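Peptidoglycan-recognition protein-LC isoform LCa (Drosophila melanogaster, PDB 2F2L) serves as the extracellular recognition domain of a peptidoglycan receptor that activates the imd/Relish pathway of the humoral immune response to Gram-negative bacteria. Local coordinates at residues L20-T32 with G130-L144. Numbering follows the deposited sequence.
Sequences LELPVGLVIALPT and GKIAPSYRFTASSKL
Val27 and Phe138 form the tight centre of a parallel strand pair, where residues 136-140 make an edge strand of the mixed sheet of this amidase-like PGRP domain beside residues 26-31. The axes run 23° apart, and Val27 is gripped at both backbone ends: its N donates to Arg137 O (2.9 Å) and its O accepts from Thr139 N. With CG anti to the backbone N (chi1 -174°), the Phe138 ring turns its CD1 edge to the neighbouring strand, meeting Val27 O at 3.3 Å near the ring plane, while CE1 approaches Ala29 CB at 3.8 Å. Val27 CG2 meets Ile132 CD1 (3.9 Å), and helix 113-128 covers this face through Leu123 and Thr119. The other face is looser toward Arg137, whose extended chain touches Leu26 CD1 obliquely, although Ile28 CD1 packs on Leu144 CD1 at 3.5 Å. Solvent also reaches the early end, where exposed Pro23, after a cis peptide, sets CB against Gly130 O. Even there, Val24 O accepts a nearly straight hydrogen bond from Ala133 N (N-H...O 172°). At the far end, where the helix begins, Ser141 OG and Tyr157 OH are hydrogen-bonded, and Ser141 N donates to Ala29 O in the carbonyl plane at 3.0 Å.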
ATOM      1  N   LEU A  20     -22.887   1.248   0.845  1.00 20.81           N
ATOM      2  CA  LEU A  20     -23.870   1.579  -0.193  1.00 20.52           C
ATOM      3  C   LEU A  20     -25.210   0.864  -0.013  1.00 20.37           C
ATOM      4  O   LEU A  20     -25.251  -0.296   0.406  1.00 19.88           O
ATOM      5  CB  LEU A  20     -23.332   1.166  -1.552  1.00 20.32           C
ATOM      6  CG  LEU A  20     -22.237   2.006  -2.176  1.00 20.47           C
ATOM      7  CD1 LEU A  20     -21.702   1.257  -3.394  1.00 20.13           C
ATOM      8  CD2 LEU A  20     -22.787   3.363  -2.558  1.00 19.43           C
ATOM      9  N   GLU A  21     -26.300   1.548  -0.363  1.00 20.42           N
ATOM     10  CA  GLU A  21     -27.573   0.878  -0.626  1.00 20.62           C
ATOM     11  C   GLU A  21     -27.461   0.211  -1.996  1.00 20.41           C
ATOM     12  O   GLU A  21     -27.216   0.886  -3.003  1.00 20.72           O
ATOM     13  CB  GLU A  21     -28.740   1.864  -0.645  1.00 21.19           C
ATOM     14  CG  GLU A  21     -28.901   2.699   0.612  1.00 23.24           C
ATOM     15  CD  GLU A  21     -29.205   1.867   1.840  1.00 25.95           C
ATOM     16  OE1 GLU A  21     -30.004   0.911   1.724  1.00 26.76           O
ATOM     17  OE2 GLU A  21     -28.651   2.183   2.922  1.00 27.82           O
ATOM     18  N   LEU A  22     -27.629  -1.103  -2.037  1.00 19.94           N
ATOM     19  CA  LEU A  22     -27.463  -1.858  -3.280  1.00 19.99           C
ATOM     20  C   LEU A  22     -28.816  -2.368  -3.792  1.00 19.80           C
ATOM     21  O   LEU A  22     -29.732  -2.535  -3.018  1.00 18.50           O
ATOM     22  CB  LEU A  22     -26.515  -3.041  -3.056  1.00 19.75           C
ATOM     23  CG  LEU A  22     -25.111  -2.706  -2.542  1.00 19.34           C
ATOM     24  CD1 LEU A  22     -24.398  -3.972  -2.113  1.00 19.02           C
ATOM     25  CD2 LEU A  22     -24.282  -1.959  -3.586  1.00 19.89           C
ATOM     26  N   PRO A  23     -28.927  -2.639  -5.103  1.00 20.28           N
ATOM     27  CA  PRO A  23     -27.916  -2.442  -6.134  1.00 20.43           C
ATOM     28  C   PRO A  23     -27.856  -0.989  -6.557  1.00 20.27           C
ATOM     29  O   PRO A  23     -28.840  -0.265  -6.371  1.00 20.84           O
ATOM     30  CB  PRO A  23     -28.431  -3.310  -7.293  1.00 20.52           C
ATOM     31  CG  PRO A  23     -29.894  -3.275  -7.151  1.00 20.70           C
ATOM     32  CD  PRO A  23     -30.164  -3.215  -5.660  1.00 20.55           C
ATOM     33  N   VAL A  24     -26.722  -0.564  -7.111  1.00 19.96           N
ATOM     34  CA  VAL A  24     -26.612   0.782  -7.694  1.00 19.68           C
ATOM     35  C   VAL A  24     -27.105   0.792  -9.138  1.00 19.70           C
ATOM     36  O   VAL A  24     -26.986  -0.210  -9.863  1.00 19.38           O
ATOM     37  CB  VAL A  24     -25.158   1.379  -7.623  1.00 19.85           C
ATOM     38  CG1 VAL A  24     -24.657   1.421  -6.172  1.00 20.29           C
ATOM     39  CG2 VAL A  24     -24.178   0.654  -8.531  1.00 19.85           C
ATOM     40  N   GLY A  25     -27.652   1.928  -9.555  1.00 19.55           N
ATOM     41  CA  GLY A  25     -28.109   2.109 -10.935  1.00 19.38           C
ATOM     42  C   GLY A  25     -27.095   2.847 -11.792  1.00 19.18           C
ATOM     43  O   GLY A  25     -27.313   3.064 -12.988  1.00 18.12           O
ATOM     44  N   LEU A  26     -25.972   3.211 -11.183  1.00 18.90           N
ATOM     45  CA  LEU A  26     -24.985   4.065 -11.838  1.00 19.02           C
ATOM     46  C   LEU A  26     -23.547   3.607 -11.569  1.00 18.87           C
ATOM     47  O   LEU A  26     -23.157   3.385 -10.418  1.00 19.10           O
ATOM     48  CB  LEU A  26     -25.166   5.495 -11.351  1.00 19.03           C
ATOM     49  CG  LEU A  26     -24.256   6.566 -11.954  1.00 19.25           C
ATOM     50  CD1 LEU A  26     -24.513   6.713 -13.432  1.00 20.00           C
ATOM     51  CD2 LEU A  26     -24.487   7.887 -11.237  1.00 20.47           C
ATOM     52  N   VAL A  27     -22.768   3.478 -12.633  1.00 18.38           N
ATOM     53  CA  VAL A  27     -21.342   3.166 -12.543  1.00 18.32           C
ATOM     54  C   VAL A  27     -20.587   4.284 -13.249  1.00 18.40           C
ATOM     55  O   VAL A  27     -20.946   4.660 -14.376  1.00 18.30           O
ATOM     56  CB  VAL A  27     -21.016   1.790 -13.181  1.00 17.98           C
ATOM     57  CG1 VAL A  27     -19.521   1.466 -13.071  1.00 17.92           C
ATOM     58  CG2 VAL A  27     -21.836   0.715 -12.522  1.00 19.07           C
ATOM     59  N   ILE A  28     -19.557   4.830 -12.595  1.00 18.35           N
ATOM     60  CA  ILE A  28     -18.846   6.018 -13.090  1.00 18.05           C
ATOM     61  C   ILE A  28     -17.388   5.708 -13.408  1.00 18.67           C
ATOM     62  O   ILE A  28     -16.653   5.127 -12.573  1.00 18.54           O
ATOM     63  CB  ILE A  28     -18.903   7.167 -12.059  1.00 18.55           C
ATOM     64  CG1 ILE A  28     -20.357   7.602 -11.831  1.00 17.40           C
ATOM     65  CG2 ILE A  28     -18.104   8.374 -12.531  1.00 18.27           C
ATOM     66  CD1 ILE A  28     -20.558   8.392 -10.556  1.00 17.96           C
ATOM     67  N   ALA A  29     -16.963   6.093 -14.611  1.00 18.37           N
ATOM     68  CA  ALA A  29     -15.581   5.892 -15.031  1.00 18.95           C
ATOM     69  C   ALA A  29     -14.758   7.155 -14.775  1.00 18.72           C
ATOM     70  O   ALA A  29     -15.249   8.268 -14.939  1.00 19.75           O
ATOM     71  CB  ALA A  29     -15.511   5.479 -16.487  1.00 18.56           C
ATOM     72  N   LEU A  30     -13.528   6.964 -14.316  1.00 18.69           N
ATOM     73  CA  LEU A  30     -12.627   8.067 -14.021  1.00 19.34           C
ATOM     74  C   LEU A  30     -11.182   7.679 -14.370  1.00 19.53           C
ATOM     75  O   LEU A  30     -10.820   6.508 -14.306  1.00 19.77           O
ATOM     76  CB  LEU A  30     -12.671   8.462 -12.535  1.00 19.55           C
ATOM     77  CG  LEU A  30     -13.997   8.702 -11.815  1.00 19.92           C
ATOM     78  CD1 LEU A  30     -14.449   7.460 -11.071  1.00 20.19           C
ATOM     79  CD2 LEU A  30     -13.863   9.855 -10.845  1.00 19.60           C
ATOM     80  N   PRO A  31     -10.353   8.670 -14.724  1.00 19.25           N
ATOM     81  CA  PRO A  31      -8.917   8.435 -14.840  1.00 19.43           C
ATOM     82  C   PRO A  31      -8.241   8.590 -13.472  1.00 19.33           C
ATOM     83  O   PRO A  31      -8.741   9.329 -12.623  1.00 19.01           O
ATOM     84  CB  PRO A  31      -8.475   9.545 -15.791  1.00 18.90           C
ATOM     85  CG  PRO A  31      -9.388  10.679 -15.435  1.00 19.26           C
ATOM     86  CD  PRO A  31     -10.702  10.062 -15.039  1.00 19.10           C
ATOM     87  N   THR A  32      -7.122   7.916 -13.245  1.00 19.65           N
ATOM     88  CA  THR A  32      -6.383   8.157 -11.998  1.00 20.14           C
ATOM     89  C   THR A  32      -5.462   9.374 -12.148  1.00 20.42           C
ATOM     90  O   THR A  32      -5.020   9.957 -11.153  1.00 19.91           O
ATOM     91  CB  THR A  32      -5.559   6.909 -11.538  1.00 20.04           C
ATOM     92  OG1 THR A  32      -4.634   6.526 -12.563  1.00 20.90           O
ATOM     93  CG2 THR A  32      -6.464   5.759 -11.222  1.00 20.65           C
ATOM     94  N   GLY A 130     -25.713  -8.906  -7.583  1.00 18.71           N
ATOM     95  CA  GLY A 130     -26.721  -8.005  -6.992  1.00 18.63           C
ATOM     96  C   GLY A 130     -26.197  -6.618  -6.584  1.00 18.93           C
ATOM     97  O   GLY A 130     -26.865  -5.883  -5.852  1.00 18.97           O
ATOM     98  N   LYS A 131     -25.022  -6.248  -7.080  1.00 18.52           N
ATOM     99  CA  LYS A 131     -24.391  -4.959  -6.749  1.00 18.85           C
ATOM    100  C   LYS A 131     -24.776  -3.862  -7.739  1.00 19.15           C
ATOM    101  O   LYS A 131     -24.825  -2.670  -7.389  1.00 19.11           O
ATOM    102  CB  LYS A 131     -22.857  -5.095  -6.741  1.00 18.44           C
ATOM    103  CG  LYS A 131     -22.321  -6.311  -5.982  1.00 18.09           C
ATOM    104  CD  LYS A 131     -22.786  -6.361  -4.522  1.00 18.02           C
ATOM    105  CE  LYS A 131     -22.051  -7.467  -3.727  1.00 17.62           C
ATOM    106  NZ  LYS A 131     -22.574  -7.587  -2.341  1.00 17.07           N
ATOM    107  N   ILE A 132     -25.007  -4.268  -8.990  1.00 19.18           N
ATOM    108  CA  ILE A 132     -25.346  -3.328 -10.071  1.00 19.01           C
ATOM    109  C   ILE A 132     -26.719  -3.708 -10.616  1.00 18.95           C
ATOM    110  O   ILE A 132     -26.960  -4.882 -10.880  1.00 19.10           O
ATOM    111  CB  ILE A 132     -24.280  -3.373 -11.187  1.00 18.78           C
ATOM    112  CG1 ILE A 132     -22.916  -2.979 -10.617  1.00 18.43           C
ATOM    113  CG2 ILE A 132     -24.657  -2.446 -12.331  1.00 19.09           C
ATOM    114  CD1 ILE A 132     -21.774  -3.096 -11.607  1.00 18.73           C
ATOM    115  N   ALA A 133     -27.623  -2.738 -10.769  1.00 19.19           N
ATOM    116  CA  ALA A 133     -28.966  -3.027 -11.294  1.00 19.28           C
ATOM    117  C   ALA A 133     -28.843  -3.464 -12.767  1.00 19.42           C
ATOM    118  O   ALA A 133     -28.021  -2.894 -13.490  1.00 19.41           O
ATOM    119  CB  ALA A 133     -29.865  -1.806 -11.176  1.00 19.53           C
ATOM    120  N   PRO A 134     -29.618  -4.488 -13.202  1.00 19.40           N
ATOM    121  CA  PRO A 134     -29.557  -4.887 -14.618  1.00 19.59           C
ATOM    122  C   PRO A 134     -29.686  -3.716 -15.603  1.00 19.60           C
ATOM    123  O   PRO A 134     -29.085  -3.748 -16.663  1.00 20.11           O
ATOM    124  CB  PRO A 134     -30.733  -5.868 -14.779  1.00 19.90           C
ATOM    125  CG  PRO A 134     -31.020  -6.380 -13.420  1.00 19.94           C
ATOM    126  CD  PRO A 134     -30.536  -5.343 -12.423  1.00 19.38           C
ATOM    127  N   SER A 135     -30.435  -2.681 -15.249  1.00 19.43           N
ATOM    128  CA  SER A 135     -30.632  -1.546 -16.144  1.00 19.77           C
ATOM    129  C   SER A 135     -29.713  -0.383 -15.814  1.00 19.57           C
ATOM    130  O   SER A 135     -30.105   0.765 -15.942  1.00 19.71           O
ATOM    131  CB  SER A 135     -32.082  -1.070 -16.047  1.00 19.83           C
ATOM    132  OG  SER A 135     -32.296  -0.505 -14.766  1.00 21.52           O
ATOM    133  N   TYR A 136     -28.488  -0.674 -15.389  1.00 19.93           N
ATOM    134  CA  TYR A 136     -27.553   0.380 -14.975  1.00 19.45           C
ATOM    135  C   TYR A 136     -27.160   1.298 -16.126  1.00 19.22           C
ATOM    136  O   TYR A 136     -27.144   0.900 -17.294  1.00 18.86           O
ATOM    137  CB  TYR A 136     -26.267  -0.206 -14.389  1.00 19.22           C
ATOM    138  CG  TYR A 136     -25.403  -0.952 -15.389  1.00 19.48           C
ATOM    139  CD1 TYR A 136     -24.337  -0.327 -16.024  1.00 19.27           C
ATOM    140  CD2 TYR A 136     -25.650  -2.293 -15.698  1.00 19.09           C
ATOM    141  CE1 TYR A 136     -23.554  -1.004 -16.948  1.00 19.00           C
ATOM    142  CE2 TYR A 136     -24.869  -2.978 -16.616  1.00 19.87           C
ATOM    143  CZ  TYR A 136     -23.822  -2.331 -17.243  1.00 19.62           C
ATOM    144  OH  TYR A 136     -23.032  -3.024 -18.148  1.00 19.34           O
ATOM    145  N   ARG A 137     -26.804   2.519 -15.755  1.00 18.74           N
ATOM    146  CA  ARG A 137     -26.117   3.441 -16.628  1.00 19.36           C
ATOM    147  C   ARG A 137     -24.610   3.458 -16.284  1.00 19.02           C
ATOM    148  O   ARG A 137     -24.223   3.518 -15.106  1.00 18.64           O
ATOM    149  CB  ARG A 137     -26.751   4.817 -16.448  1.00 19.55           C
ATOM    150  CG  ARG A 137     -25.963   5.962 -16.991  1.00 21.02           C
ATOM    151  CD  ARG A 137     -26.680   7.283 -16.680  1.00 21.92           C
ATOM    152  NE  ARG A 137     -25.926   8.425 -17.190  1.00 23.45           N
ATOM    153  CZ  ARG A 137     -26.103   9.687 -16.822  1.00 23.94           C
ATOM    154  NH1 ARG A 137     -26.995  10.005 -15.888  1.00 24.59           N
ATOM    155  NH2 ARG A 137     -25.349  10.629 -17.385  1.00 23.98           N
ATOM    156  N   PHE A 138     -23.771   3.380 -17.317  1.00 18.90           N
ATOM    157  CA  PHE A 138     -22.311   3.526 -17.194  1.00 18.43           C
ATOM    158  C   PHE A 138     -21.986   4.876 -17.834  1.00 18.36           C
ATOM    159  O   PHE A 138     -22.393   5.146 -18.974  1.00 18.19           O
ATOM    160  CB  PHE A 138     -21.630   2.353 -17.910  1.00 18.93           C
ATOM    161  CG  PHE A 138     -20.115   2.277 -17.755  1.00 19.22           C
ATOM    162  CD1 PHE A 138     -19.456   2.762 -16.627  1.00 18.91           C
ATOM    163  CD2 PHE A 138     -19.359   1.654 -18.739  1.00 20.60           C
ATOM    164  CE1 PHE A 138     -18.070   2.670 -16.509  1.00 18.76           C
ATOM    165  CE2 PHE A 138     -17.965   1.556 -18.629  1.00 20.61           C
ATOM    166  CZ  PHE A 138     -17.322   2.056 -17.502  1.00 19.14           C
ATOM    167  N   THR A 139     -21.318   5.760 -17.102  1.00 17.87           N
ATOM    168  CA  THR A 139     -21.034   7.103 -17.628  1.00 17.52           C
ATOM    169  C   THR A 139     -19.684   7.647 -17.201  1.00 17.00           C
ATOM    170  O   THR A 139     -19.012   7.068 -16.359  1.00 16.73           O
ATOM    171  CB  THR A 139     -22.134   8.117 -17.242  1.00 17.35           C
ATOM    172  OG1 THR A 139     -21.982   9.314 -18.021  1.00 20.22           O
ATOM    173  CG2 THR A 139     -22.086   8.468 -15.803  1.00 17.98           C
ATOM    174  N   ALA A 140     -19.311   8.769 -17.809  1.00 16.68           N
ATOM    175  CA  ALA A 140     -18.079   9.463 -17.508  1.00 16.48           C
ATOM    176  C   ALA A 140     -18.295  10.409 -16.359  1.00 16.10           C
ATOM    177  O   ALA A 140     -19.300  11.149 -16.306  1.00 15.54           O
ATOM    178  CB  ALA A 140     -17.592  10.232 -18.726  1.00 16.56           C
ATOM    179  N   SER A 141     -17.334  10.400 -15.444  1.00 15.70           N
ATOM    180  CA  SER A 141     -17.285  11.386 -14.385  1.00 15.84           C
ATOM    181  C   SER A 141     -17.341  12.809 -14.937  1.00 15.61           C
ATOM    182  O   SER A 141     -17.942  13.685 -14.321  1.00 14.44           O
ATOM    183  CB  SER A 141     -16.036  11.181 -13.520  1.00 15.97           C
ATOM    184  OG  SER A 141     -14.852  11.384 -14.265  1.00 17.19           O
ATOM    185  N   SER A 142     -16.748  13.025 -16.112  1.00 15.97           N
ATOM    186  CA  SER A 142     -16.687  14.352 -16.703  1.00 16.50           C
ATOM    187  C   SER A 142     -18.029  14.831 -17.262  1.00 16.78           C
ATOM    188  O   SER A 142     -18.279  16.028 -17.319  1.00 16.59           O
ATOM    189  CB  SER A 142     -15.640  14.402 -17.818  1.00 16.71           C
ATOM    190  OG  SER A 142     -15.963  13.497 -18.846  1.00 17.04           O
ATOM    191  N   LYS A 143     -18.869  13.900 -17.697  1.00 17.21           N
ATOM    192  CA  LYS A 143     -20.219  14.236 -18.155  1.00 17.58           C
ATOM    193  C   LYS A 143     -21.045  14.728 -16.965  1.00 17.84           C
ATOM    194  O   LYS A 143     -21.805  15.678 -17.080  1.00 17.43           O
ATOM    195  CB  LYS A 143     -20.879  13.021 -18.826  1.00 17.47           C
ATOM    196  CG  LYS A 143     -22.383  13.166 -19.084  1.00 18.09           C
ATOM    197  CD  LYS A 143     -22.872  12.302 -20.260  1.00 17.87           C
ATOM    198  CE  LYS A 143     -24.392  12.432 -20.452  1.00 18.77           C
ATOM    199  NZ  LYS A 143     -24.832  12.376 -21.893  1.00 18.40           N
ATOM    200  N   LEU A 144     -20.859  14.090 -15.813  1.00 18.10           N
ATOM    201  CA  LEU A 144     -21.596  14.436 -14.599  1.00 18.76           C
ATOM    202  C   LEU A 144     -21.173  15.793 -14.033  1.00 19.35           C
ATOM    203  O   LEU A 144     -22.003  16.553 -13.530  1.00 19.76           O
ATOM    204  CB  LEU A 144     -21.401  13.338 -13.536  1.00 18.83           C
ATOM    205  CG  LEU A 144     -21.990  11.967 -13.861  1.00 18.98           C
ATOM    206  CD1 LEU A 144     -21.615  10.947 -12.773  1.00 18.89           C
ATOM    207  CD2 LEU A 144     -23.503  12.044 -14.023  1.00 19.80           C
TER